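Local coordinates for protein galectin (Xenopus laevis, PDB 3WUC) that binds lactose in its carbohydrate site and probably other beta-galactosides, as a proto-type galectin of frog skin with a beta-sandwich fold, at residues 26-31 with 88-93; 31-36 with 126-131; 52-57 with 80-85; 62-67 with 74-79. One frame throughout, in Å; residues are numbered along the deposited sequence. Where two conformers were deposited one is given.

Following the chain from the N terminus, the first contact met is at the end of strand 20-28, which pairs with the start of strand 89-96 in contact 1 and so closes a loop of 56 residues. At Gly31 contact 2 takes over: residues 31-36 pair with 126-131, far down the chain, so contacts 1 and 2 cross. Contact 3 (52-57 with 80-85) lies within both of these loops, and contact 4 (62-67 with 74-79), a hairpin, lies within contact 3. Contact 1 belongs to the five-stranded sheet and contact 4 to the other; contact 2 reaches both, while contact 3 packs the end of strand 45-53, in contact 4's sheet, against the loop 80-85. Contacts 2, 3 and 4 all touch the galactose.

Contact 1: residues 26-31 with 88-93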
# COMPACT_ATOMS: atom_id res chain seq x y z
N GLY B 26 -2.30 4.69 -10.78
CA GLY B 26 -3.54 4.69 -11.52
C GLY B 26 -3.46 3.94 -12.80
O GLY B 26 -2.39 3.53 -13.19
N ARG B 27 -4.60 3.79 -13.48
CA ARG B 27 -4.67 3.04 -14.72
C ARG B 27 -4.86 4.05 -15.89
O ARG B 27 -5.86 4.78 -15.91
CB ARG B 27 -5.78 1.99 -14.75
CG ARG B 27 -5.82 1.23 -16.05
CD ARG B 27 -6.82 0.04 -16.04
NE ARG B 27 -6.42 -0.97 -15.04
CZ ARG B 27 -5.55 -1.99 -15.20
NH1 ARG B 27 -4.95 -2.27 -16.37
NH2 ARG B 27 -5.29 -2.77 -14.15
N ILE B 28 -3.94 4.05 -16.82
CA ILE B 28 -3.96 4.99 -17.93
C ILE B 28 -5.12 4.62 -18.82
O ILE B 28 -5.32 3.41 -19.09
CB ILE B 28 -2.67 4.98 -18.72
CG1 ILE B 28 -1.50 5.35 -17.85
CG2 ILE B 28 -2.80 5.96 -19.92
CD1 ILE B 28 -0.19 4.90 -18.42
N ALA B 29 -5.96 5.62 -19.20
CA ALA B 29 -7.03 5.32 -20.14
C ALA B 29 -6.57 4.56 -21.42
O ALA B 29 -5.61 4.93 -22.10
CB ALA B 29 -7.67 6.62 -20.50
N LYS B 30 -7.33 3.51 -21.75
CA LYS B 30 -7.01 2.67 -22.91
C LYS B 30 -7.13 3.49 -24.19
O LYS B 30 -8.09 4.25 -24.37
CB LYS B 30 -7.91 1.42 -23.02
CG LYS B 30 -7.66 0.54 -24.28
CD LYS B 30 -6.31 -0.22 -24.26
CE LYS B 30 -5.07 0.59 -24.73
NZ LYS B 30 -4.65 0.59 -26.18
N GLY B 31 -6.10 3.41 -25.00
CA GLY B 31 -6.11 3.97 -26.36
C GLY B 31 -5.89 5.47 -26.34
O GLY B 31 -5.95 6.14 -27.37
N SER B 88 -2.71 0.39 -19.18
CA SER B 88 -2.02 -0.25 -18.08
C SER B 88 -1.92 0.62 -16.82
O SER B 88 -2.09 1.87 -16.84
CB SER B 88 -0.61 -0.64 -18.44
OG SER B 88 -0.60 -1.63 -19.48
N GLU B 89 -1.64 -0.03 -15.72
CA GLU B 89 -1.28 0.67 -14.50
C GLU B 89 0.07 1.35 -14.61
O GLU B 89 0.96 0.98 -15.40
CB GLU B 89 -1.33 -0.22 -13.27
CG GLU B 89 -2.55 -1.11 -13.08
CD GLU B 89 -2.58 -1.77 -11.71
OE1 GLU B 89 -1.67 -1.53 -10.82
OE2 GLU B 89 -3.62 -2.44 -11.49
N THR B 90 0.24 2.45 -13.86
CA THR B 90 1.45 3.14 -13.78
C THR B 90 1.58 3.77 -12.40
O THR B 90 0.63 3.79 -11.63
CB THR B 90 1.66 4.18 -14.88
OG1 THR B 90 2.99 4.65 -14.89
CG2 THR B 90 0.78 5.43 -14.61
N MET B 91 2.75 4.18 -12.05
CA MET B 91 3.05 4.83 -10.76
C MET B 91 4.02 5.98 -11.00
O MET B 91 5.04 5.80 -11.66
CB MET B 91 3.64 3.87 -9.73
CG MET B 91 3.91 4.52 -8.44
SD MET B 91 4.35 3.29 -7.18
CE MET B 91 5.87 2.70 -7.82
N LEU B 92 3.70 7.18 -10.48
CA LEU B 92 4.58 8.32 -10.50
C LEU B 92 4.76 8.83 -9.09
O LEU B 92 3.76 8.90 -8.35
CB LEU B 92 3.99 9.45 -11.42
CG LEU B 92 3.91 9.12 -12.94
CD1 LEU B 92 3.04 10.16 -13.67
CD2 LEU B 92 5.31 9.23 -13.48
N ILE B 93 5.97 9.14 -8.69
CA ILE B 93 6.25 9.64 -7.34
C ILE B 93 6.87 11.03 -7.51
O ILE B 93 7.76 11.24 -8.32
CB ILE B 93 7.16 8.69 -6.56
CG1 ILE B 93 6.45 7.38 -6.43
CG2 ILE B 93 7.45 9.30 -5.23
CD1 ILE B 93 7.38 6.34 -5.83
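Gly26 and Thr90 form an antiparallel hydrogen-bonded pair and Arg27 and Glu89 the non-hydrogen-bonded pair beside it, the two short strand segments running at 121° to each other. They join strands 20-28 and 89-96, neighbours in the five-stranded sheet of the galectin sandwich. Gly26 and Thr90 exchange two backbone bonds, the shorter from Thr90 N to Gly26 O at 2.9 Å, and Ile28 N reaches Ser88 O, the last bond before residues 29-31 leave the strand. The CA of Arg27 and of Glu89 come within 4.1 Å, and their side chains share one face of the sheet. Arg27 starts out extended, with CG anti to the backbone N, then bends at chi3 (-63°), which brings the guanidinium back across Glu89. There NH2 forms a salt bridge with Glu89 OE2 at 3.2 Å, while Glu89 CG lies over a guanidinium face near its rim; the carboxylate plane stands 79° from that of the guanidinium. NH1 of Arg27 is taken by Gly87 O. On the other face, Ile28 CG1 meets the methyl CG2 of Thr90 at 4.0 Å, branched side chains that suit extended backbone and a buried position beside Phe35 and Phe84. The charged pair, a single approach and not a two-pronged bridge, lies on the more exposed face, where water probably screens it, so the backbone bonds and apolar packing are likely to carry much of the pairing.

Contact 2: residues 31-36 with 126-131; sequences GTNRFA and LNNIEL. With GAL (beta-D-galactopyranose), chain D.
Backbone pairing comes first: Ala36 and Asn127 form an antiparallel hydrogen-bonded pair, with Ala36 N to Asn127 O and Asn127 N to Ala36 O both 2.9 Å. The small Ala36 fits this buried position, which Met5, His49 and Asn51 crowd. Among the polar side chains, Asn128 ND2 donates to Arg34 O at 2.8 Å, the acceptor lying in the amide plane. A water accepts from the same ND2 and lies 3.2 Å from Asn33 OD1, while Asn128 OD1 receives Glu6 N. Asparagine suits the break between strands 120-127 and 129-136, for it tolerates the left-handed backbone there (phi 57°, psi 32°) better than most residues. Apolar contact is made by Phe35, whose CD2 approaches Ile129 CG2 at 4.0 Å, the two side chains crossing obliquely. Within this contact it is Arg34 that reaches the carbohydrate site of the galectin fold: NH1 and NH2 each donate to galactose O3 at 3.0 Å, and NH1 also makes a weak bond to O4. Met3 O and Asn51 OD1 accept from the same nitrogens, and Tyr56 makes a cation-pi contact. Sharing in-plane O3 between two nitrogens probably fixes the guanidinium's orientation against the sugar, and the grip of Asn128 on Arg34 O secures the backbone behind it.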
# COMPACT_ATOMS: atom_id res chain seq x y z
N GLY B 31 -6.10 3.41 -25.00
CA GLY B 31 -6.11 3.97 -26.36
C GLY B 31 -5.89 5.47 -26.34
O GLY B 31 -5.95 6.14 -27.37
N THR B 32 -5.52 6.03 -25.20
CA THR B 32 -5.53 7.47 -25.04
C THR B 32 -4.34 8.12 -25.69
O THR B 32 -3.29 7.48 -25.92
CB THR B 32 -5.53 7.85 -23.55
OG1 THR B 32 -5.91 9.22 -23.41
CG2 THR B 32 -4.15 7.64 -22.95
N ASN B 33 -4.48 9.41 -26.05
CA ASN B 33 -3.37 10.09 -26.65
C ASN B 33 -2.29 10.61 -25.67
O ASN B 33 -1.21 10.94 -26.03
CB ASN B 33 -3.83 11.16 -27.63
CG ASN B 33 -4.66 12.25 -27.01
OD1 ASN B 33 -4.93 12.31 -25.78
ND2 ASN B 33 -5.20 13.09 -27.88
N ARG B 34 -2.71 10.82 -24.42
CA ARG B 34 -1.87 11.46 -23.42
C ARG B 34 -2.62 11.38 -22.09
O ARG B 34 -3.87 11.18 -22.06
CB ARG B 34 -1.56 12.92 -23.80
CG ARG B 34 -2.73 13.86 -23.66
CD ARG B 34 -2.28 15.23 -24.05
NE ARG B 34 -3.34 16.22 -23.98
CZ ARG B 34 -3.24 17.38 -23.38
NH1 ARG B 34 -2.16 17.85 -22.76
NH2 ARG B 34 -4.34 18.19 -23.47
N PHE B 35 -1.84 11.51 -21.02
CA PHE B 35 -2.41 11.61 -19.66
C PHE B 35 -1.60 12.54 -18.84
O PHE B 35 -0.46 12.91 -19.15
CB PHE B 35 -2.55 10.22 -19.01
CG PHE B 35 -1.27 9.60 -18.47
CD1 PHE B 35 -0.43 8.92 -19.30
CD2 PHE B 35 -0.96 9.74 -17.15
CE1 PHE B 35 0.74 8.31 -18.78
CE2 PHE B 35 0.21 9.22 -16.62
CZ PHE B 35 1.04 8.53 -17.44
N ALA B 36 -2.11 13.03 -17.71
CA ALA B 36 -1.37 13.95 -16.90
C ALA B 36 -1.65 13.78 -15.44
O ALA B 36 -2.82 13.43 -15.06
CB ALA B 36 -1.72 15.41 -17.26
N LEU B 126 -5.68 14.31 -11.73
CA LEU B 126 -5.42 13.25 -12.68
C LEU B 126 -6.29 13.48 -13.87
O LEU B 126 -7.49 13.75 -13.74
CB LEU B 126 -5.77 11.86 -12.10
CG LEU B 126 -4.60 11.18 -11.32
CD1 LEU B 126 -4.13 11.96 -10.11
CD2 LEU B 126 -5.08 9.81 -10.82
N ASN B 127 -5.73 13.35 -15.07
CA ASN B 127 -6.44 13.51 -16.32
C ASN B 127 -6.05 12.31 -17.22
O ASN B 127 -4.84 12.00 -17.43
CB ASN B 127 -6.08 14.87 -16.99
CG ASN B 127 -6.60 16.09 -16.19
OD1 ASN B 127 -7.68 16.08 -15.70
ND2 ASN B 127 -5.83 17.11 -16.09
N ASN B 128 -7.08 11.65 -17.75
CA ASN B 128 -6.95 10.43 -18.57
C ASN B 128 -6.19 9.29 -17.83
O ASN B 128 -5.55 8.43 -18.45
CB ASN B 128 -6.21 10.83 -19.87
CG ASN B 128 -7.17 11.28 -20.97
OD1 ASN B 128 -8.38 11.32 -20.74
ND2 ASN B 128 -6.65 11.56 -22.16
N ILE B 129 -6.35 9.26 -16.54
CA ILE B 129 -5.83 8.16 -15.73
C ILE B 129 -6.72 8.00 -14.53
O ILE B 129 -7.13 8.98 -13.86
CB ILE B 129 -4.35 8.47 -15.39
CG1 ILE B 129 -3.84 7.37 -14.42
CG2 ILE B 129 -4.15 9.82 -14.72
CD1 ILE B 129 -2.35 7.42 -14.08
N GLU B 130 -7.11 6.77 -14.23
CA GLU B 130 -8.06 6.43 -13.23
C GLU B 130 -7.36 6.14 -11.93
O GLU B 130 -6.44 5.31 -11.94
CB GLU B 130 -8.86 5.23 -13.71
CG GLU B 130 -9.71 4.48 -12.77
CD GLU B 130 -10.45 3.32 -13.52
OE1 GLU B 130 -10.02 2.87 -14.65
OE2 GLU B 130 -11.47 2.88 -12.98
N LEU B 131 -7.73 6.77 -10.84
CA LEU B 131 -7.06 6.56 -9.57
C LEU B 131 -7.05 5.13 -9.10
O LEU B 131 -8.10 4.50 -9.08
CB LEU B 131 -7.72 7.41 -8.48
CG LEU B 131 -7.01 7.39 -7.11
CD1 LEU B 131 -5.61 7.96 -7.12
CD2 LEU B 131 -7.96 8.09 -6.11
C1 GAL D . -0.66 22.35 -24.37
C2 GAL D . -1.78 21.41 -24.01
C3 GAL D . -2.07 21.47 -22.53
C4 GAL D . -0.78 21.26 -21.75
C5 GAL D . 0.27 22.27 -22.26
C6 GAL D . 1.59 22.06 -21.54
O2 GAL D . -2.95 21.89 -24.71
O3 GAL D . -3.13 20.61 -22.18
O4 GAL D . -0.34 19.88 -21.86
O5 GAL D . 0.49 22.02 -23.64
O6 GAL D . 2.62 22.91 -22.02
O HOH W 1 -7.92 12.76 -24.60

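Contact 3: residues 52-57 with 80-85. With GLC (alpha-D-glucopyranose), chain C; GAL (beta-D-galactopyranose), chain D.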
# COMPACT_ATOMS: atom_id res chain seq x y z
N PRO B 52 2.80 12.76 -19.85
CA PRO B 52 3.25 11.84 -20.88
C PRO B 52 2.30 11.79 -22.07
O PRO B 52 1.11 11.67 -21.93
CB PRO B 52 3.32 10.50 -20.12
CG PRO B 52 3.40 10.82 -18.63
CD PRO B 52 2.51 12.08 -18.59
N ARG B 53 2.88 11.96 -23.29
CA ARG B 53 2.15 12.00 -24.54
C ARG B 53 2.52 10.82 -25.41
O ARG B 53 3.69 10.69 -25.82
CB ARG B 53 2.51 13.23 -25.33
CG ARG B 53 1.98 14.48 -24.56
CD ARG B 53 2.58 15.81 -25.06
NE ARG B 53 1.94 16.95 -24.37
CZ ARG B 53 1.91 18.21 -24.85
NH1 ARG B 53 2.55 18.53 -26.00
NH2 ARG B 53 1.29 19.12 -24.17
N PHE B 54 1.52 10.00 -25.63
CA PHE B 54 1.65 8.89 -26.60
C PHE B 54 1.77 9.52 -28.03
O PHE B 54 2.73 9.23 -28.76
CB PHE B 54 0.50 7.87 -26.46
CG PHE B 54 0.46 7.23 -25.14
CD1 PHE B 54 1.30 6.17 -24.86
CD2 PHE B 54 -0.40 7.69 -24.15
CE1 PHE B 54 1.25 5.53 -23.61
CE2 PHE B 54 -0.43 7.07 -22.91
CZ PHE B 54 0.40 5.97 -22.67
N GLU B 55 0.80 10.32 -28.39
CA GLU B 55 0.85 11.16 -29.59
C GLU B 55 -0.04 12.37 -29.42
O GLU B 55 -1.24 12.26 -29.41
CB GLU B 55 0.41 10.30 -30.81
CG GLU B 55 1.14 10.64 -32.08
CD GLU B 55 0.96 9.58 -33.17
OE1 GLU B 55 0.23 9.88 -34.14
OE2 GLU B 55 1.52 8.45 -33.04
N TYR B 56 0.58 13.54 -29.30
CA TYR B 56 -0.14 14.78 -29.15
C TYR B 56 0.73 15.88 -29.64
O TYR B 56 1.90 15.98 -29.32
CB TYR B 56 -0.53 14.96 -27.67
CG TYR B 56 -1.35 16.16 -27.37
CD1 TYR B 56 -2.73 16.07 -27.40
CD2 TYR B 56 -0.75 17.36 -27.04
CE1 TYR B 56 -3.47 17.16 -27.14
CE2 TYR B 56 -1.49 18.50 -26.76
CZ TYR B 56 -2.87 18.35 -26.80
OH TYR B 56 -3.72 19.37 -26.56
N SER B 57 0.14 16.80 -30.42
CA SER B 57 0.88 17.89 -30.98
C SER B 57 2.07 17.34 -31.77
O SER B 57 1.91 16.32 -32.45
CB SER B 57 1.27 18.94 -29.93
OG SER B 57 2.03 20.02 -30.46
N THR B 80 12.54 12.17 -23.08
CA THR B 80 12.36 11.16 -24.05
C THR B 80 12.13 9.79 -23.41
O THR B 80 11.63 8.92 -24.06
CB THR B 80 13.62 11.01 -24.96
OG1 THR B 80 14.80 10.81 -24.18
CG2 THR B 80 13.88 12.23 -25.66
N ALA B 81 12.46 9.63 -22.15
CA ALA B 81 12.20 8.31 -21.47
C ALA B 81 10.67 8.14 -21.40
O ALA B 81 9.97 9.12 -21.02
CB ALA B 81 12.76 8.26 -20.04
N PHE B 82 10.15 6.96 -21.78
CA PHE B 82 8.68 6.82 -21.89
C PHE B 82 8.15 5.46 -21.43
O PHE B 82 7.70 4.66 -22.22
CB PHE B 82 8.19 7.18 -23.26
CG PHE B 82 6.71 7.43 -23.30
CD1 PHE B 82 6.28 8.71 -22.98
CD2 PHE B 82 5.83 6.52 -23.72
CE1 PHE B 82 4.93 8.99 -23.04
CE2 PHE B 82 4.45 6.78 -23.79
CZ PHE B 82 4.00 8.02 -23.40
N PRO B 83 8.26 5.24 -20.09
CA PRO B 83 7.88 3.90 -19.54
C PRO B 83 6.41 3.77 -19.22
O PRO B 83 6.03 3.59 -18.09
CB PRO B 83 8.70 3.81 -18.29
CG PRO B 83 8.73 5.29 -17.80
CD PRO B 83 8.93 6.07 -19.08
N PHE B 84 5.57 3.85 -20.27
CA PHE B 84 4.13 3.81 -20.12
C PHE B 84 3.45 3.09 -21.27
O PHE B 84 3.96 3.08 -22.37
CB PHE B 84 3.49 5.28 -20.14
CG PHE B 84 4.13 6.22 -19.20
CD1 PHE B 84 3.86 6.14 -17.82
CD2 PHE B 84 5.12 7.12 -19.60
CE1 PHE B 84 4.49 6.98 -16.98
CE2 PHE B 84 5.79 7.96 -18.75
CZ PHE B 84 5.48 7.87 -17.40
N LYS B 85 2.34 2.50 -20.97
CA LYS B 85 1.47 1.83 -21.95
C LYS B 85 0.03 2.18 -21.65
O LYS B 85 -0.49 1.98 -20.50
CB LYS B 85 1.69 0.33 -21.91
CG LYS B 85 1.00 -0.39 -23.06
CD LYS B 85 1.07 -1.93 -22.86
CE LYS B 85 0.16 -2.67 -23.85
NZ LYS B 85 0.86 -2.56 -25.16
C1 GLC C . 1.92 23.81 -28.78
C2 GLC C . 2.63 22.73 -27.95
C3 GLC C . 1.54 22.00 -27.15
C4 GLC C . 0.62 22.90 -26.32
C5 GLC C . 0.05 24.01 -27.22
C6 GLC C . -0.69 25.06 -26.37
O1 GLC C . 1.13 23.09 -29.69
O2 GLC C . 3.27 21.81 -28.81
O3 GLC C . 2.25 21.15 -26.23
O4 GLC C . -0.44 22.10 -25.75
O5 GLC C . 1.12 24.65 -27.96
O6 GLC C . -0.04 25.73 -25.25
C1 GAL D . -0.66 22.35 -24.37
C2 GAL D . -1.78 21.41 -24.01
C3 GAL D . -2.07 21.47 -22.53
C4 GAL D . -0.78 21.26 -21.75
C5 GAL D . 0.27 22.27 -22.26
C6 GAL D . 1.59 22.06 -21.54
O2 GAL D . -2.95 21.89 -24.71
O3 GAL D . -3.13 20.61 -22.18
O4 GAL D . -0.34 19.88 -21.86
O5 GAL D . 0.49 22.02 -23.64
O6 GAL D . 2.62 22.91 -22.02
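Beside the carbohydrate site of the galectin fold, a small aromatic cluster forms where residues 52-54 meet the loop 80-85. Phe82 and Phe54 make an offset edge-to-face pair, the edge of Phe82 directed at the face of Phe54, with centroids 5.1 Å apart and planes at 87°. Phe82 reaches it with CG anti to the backbone N (chi1 -163°), which brings CE2 within 3.4 Å of Phe54 CD1. Pro52, rigid and apolar, fills the angle between two rings: CB touches Phe82 CE1 at 3.7 Å, and CG sits over the face of Phe84, a CH-pi contact of 4.0 Å to the centroid. Pro83 covers the opposite face of that ring and centres an inverse gamma turn. On the sugar side, Arg53 lies extended, its NH1 donating to glucose O3 at 2.6 Å and its NH2 to galactose O4 at 2.9 Å; Tyr56 CD2 stands over the centre of the guanidinium, and Asp59 pairs with NH1. Ser57 OG shares a hydrogen bond with glucose O2 at 2.7 Å. Around the cluster, Ile28 of strand 20-28 packs on Phe54 and Phe84, Thr90 and Leu92 of strand 89-96 on Phe84, and Ile63 of strand 62-69 on Phe82 and Phe84.

Contact 4: residues 62-67 with 74-79. With GAL (beta-D-galactopyranose), chain D; GLC (alpha-D-glucopyranose), chain C.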
# COMPACT_ATOMS: atom_id res chain seq x y z
N THR B 62 6.64 10.92 -25.59
CA THR B 62 7.46 11.94 -24.97
C THR B 62 6.72 12.48 -23.74
O THR B 62 5.50 12.65 -23.84
CB THR B 62 7.69 13.11 -25.95
OG1 THR B 62 8.45 12.61 -27.06
CG2 THR B 62 8.51 14.16 -25.36
N ILE B 63 7.50 12.69 -22.66
CA ILE B 63 6.98 13.37 -21.48
C ILE B 63 7.17 14.86 -21.65
O ILE B 63 8.29 15.37 -21.81
CB ILE B 63 7.62 12.88 -20.18
CG1 ILE B 63 7.51 11.38 -20.08
CG2 ILE B 63 6.93 13.51 -19.00
CD1 ILE B 63 8.21 10.77 -18.89
N VAL B 64 6.04 15.63 -21.52
CA VAL B 64 6.06 17.06 -21.41
C VAL B 64 5.84 17.46 -19.97
O VAL B 64 4.81 16.99 -19.38
CB VAL B 64 5.00 17.69 -22.35
CG1 VAL B 64 4.79 19.15 -22.04
CG2 VAL B 64 5.43 17.55 -23.81
N LEU B 65 6.74 18.24 -19.41
CA LEU B 65 6.54 18.88 -18.11
C LEU B 65 6.40 20.40 -18.31
O LEU B 65 7.07 21.03 -19.13
CB LEU B 65 7.66 18.61 -17.13
CG LEU B 65 8.06 17.17 -16.80
CD1 LEU B 65 9.21 17.31 -15.87
CD2 LEU B 65 6.96 16.25 -16.24
N ASN B 66 5.50 21.01 -17.52
CA ASN B 66 5.43 22.47 -17.57
C ASN B 66 4.90 22.94 -16.24
O ASN B 66 4.56 22.14 -15.39
CB ASN B 66 4.51 22.92 -18.74
CG ASN B 66 4.89 24.28 -19.28
OD1 ASN B 66 5.63 25.05 -18.67
ND2 ASN B 66 4.28 24.58 -20.46
N SER B 67 4.89 24.25 -16.09
CA SER B 67 4.21 24.93 -15.00
C SER B 67 3.16 25.86 -15.58
O SER B 67 3.15 26.18 -16.74
CB SER B 67 5.24 25.73 -14.24
OG SER B 67 6.02 26.59 -15.08
N ASP B 74 3.96 28.06 -19.03
CA ASP B 74 5.36 28.56 -19.10
C ASP B 74 6.02 27.70 -20.22
O ASP B 74 5.34 27.27 -21.12
CB ASP B 74 6.05 28.48 -17.75
CG ASP B 74 5.41 29.40 -16.66
OD1 ASP B 74 5.21 30.59 -16.99
OD2 ASP B 74 5.09 28.98 -15.47
N ILE B 75 7.36 27.52 -20.13
CA ILE B 75 8.09 26.80 -21.21
C ILE B 75 8.12 25.27 -20.93
O ILE B 75 8.47 24.91 -19.84
CB ILE B 75 9.54 27.37 -21.29
CG1 ILE B 75 9.51 28.85 -21.63
CG2 ILE B 75 10.33 26.60 -22.28
CD1 ILE B 75 10.84 29.51 -21.58
N GLU B 76 7.79 24.51 -21.93
CA GLU B 76 7.75 23.04 -21.81
C GLU B 76 9.17 22.51 -21.65
O GLU B 76 10.13 22.94 -22.31
CB GLU B 76 7.12 22.43 -23.00
CG GLU B 76 5.62 22.59 -23.08
CD GLU B 76 4.96 22.13 -24.34
OE1 GLU B 76 5.60 21.62 -25.32
OE2 GLU B 76 3.73 22.20 -24.32
N LYS B 77 9.32 21.52 -20.81
CA LYS B 77 10.52 20.67 -20.74
C LYS B 77 10.14 19.29 -21.22
O LYS B 77 9.12 18.71 -20.85
CB LYS B 77 10.96 20.62 -19.28
CG LYS B 77 12.19 19.69 -19.12
CD LYS B 77 12.64 19.63 -17.67
CE LYS B 77 14.01 18.97 -17.57
NZ LYS B 77 14.70 19.36 -16.32
N LYS B 78 10.93 18.70 -22.10
CA LYS B 78 10.55 17.43 -22.66
C LYS B 78 11.58 16.37 -22.28
O LYS B 78 12.80 16.68 -22.23
CB LYS B 78 10.42 17.51 -24.17
CG LYS B 78 9.40 18.55 -24.65
CD LYS B 78 9.28 18.59 -26.16
CE LYS B 78 8.37 19.68 -26.68
NZ LYS B 78 7.82 19.37 -28.04
N GLU B 79 11.10 15.20 -21.99
CA GLU B 79 11.92 14.01 -21.61
C GLU B 79 11.50 12.85 -22.56
O GLU B 79 10.33 12.50 -22.78
CB GLU B 79 11.62 13.62 -20.16
CG GLU B 79 12.15 12.32 -19.61
CD GLU B 79 13.67 12.19 -19.76
OE1 GLU B 79 14.12 11.19 -20.39
OE2 GLU B 79 14.36 13.13 -19.32
C1 GAL D . -0.66 22.35 -24.37
C2 GAL D . -1.78 21.41 -24.01
C3 GAL D . -2.07 21.47 -22.53
C4 GAL D . -0.78 21.26 -21.75
C5 GAL D . 0.27 22.27 -22.26
C6 GAL D . 1.59 22.06 -21.54
O2 GAL D . -2.95 21.89 -24.71
O3 GAL D . -3.13 20.61 -22.18
O4 GAL D . -0.34 19.88 -21.86
O5 GAL D . 0.49 22.02 -23.64
O6 GAL D . 2.62 22.91 -22.02
C1 GLC C . 1.92 23.81 -28.78
C2 GLC C . 2.63 22.73 -27.95
C3 GLC C . 1.54 22.00 -27.15
C4 GLC C . 0.62 22.90 -26.32
C5 GLC C . 0.05 24.01 -27.22
C6 GLC C . -0.69 25.06 -26.37
O1 GLC C . 1.13 23.09 -29.69
O2 GLC C . 3.27 21.81 -28.81
O3 GLC C . 2.25 21.15 -26.23
O4 GLC C . -0.44 22.10 -25.75
O5 GLC C . 1.12 24.65 -27.96
O6 GLC C . -0.04 25.73 -25.25
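Asn66 and Glu76 meet at the sugar, where galactose O6 accepts from Asn66 ND2 at 2.8 Å and donates to Glu76 OE2 at 2.7 Å. The same OE2 accepts a hydrogen bond from glucose O3 at 2.6 Å, so one carboxylate oxygen spans both sugars. An amide beside a carboxylate suits a hydroxyl that accepts one hydrogen bond and donates another. Asn66 has CG anti to the backbone N (chi1 -152°), which sends ND2 across to Asp74 O as well, at 3.0 Å; that oxygen lies in the amide plane, though ND2 stands well above the carbonyl's own plane. Asn66 OD1 accepts a bent bond from Ser67 N, which, with the ND2 bonds, is consistent with a fixed amide rotation. Glu76 extends beyond CG, and its CG rests on Val64 CG1, an apolar flank 3.7 Å away. Behind these side chains is the beta hairpin of strands 62-69 and 72-79, part of the carbohydrate-binding sheet of the galectin sandwich. Its backbone pairs Ile63 with Glu79 and Leu65 with Lys77, Leu65 N reaching Lys77 O at 2.8 Å. Nearer the turn, Ser67 OG donates to the anti lone pair of Asp74 OD2 at 2.6 Å, and Asp74 N bonds to Ser67 O. Farther out, Arg115 reaches Ser67 OG and Ile75 O. Ile63 and Leu65 suit the inner strand, packing on Phe84 and on Ile110 and Phe112, while Lys77 and Glu79 on that face lead their polar ends to Pro111 O and Ala81 N; the long Lys78 reaches a salt bridge with Asp59.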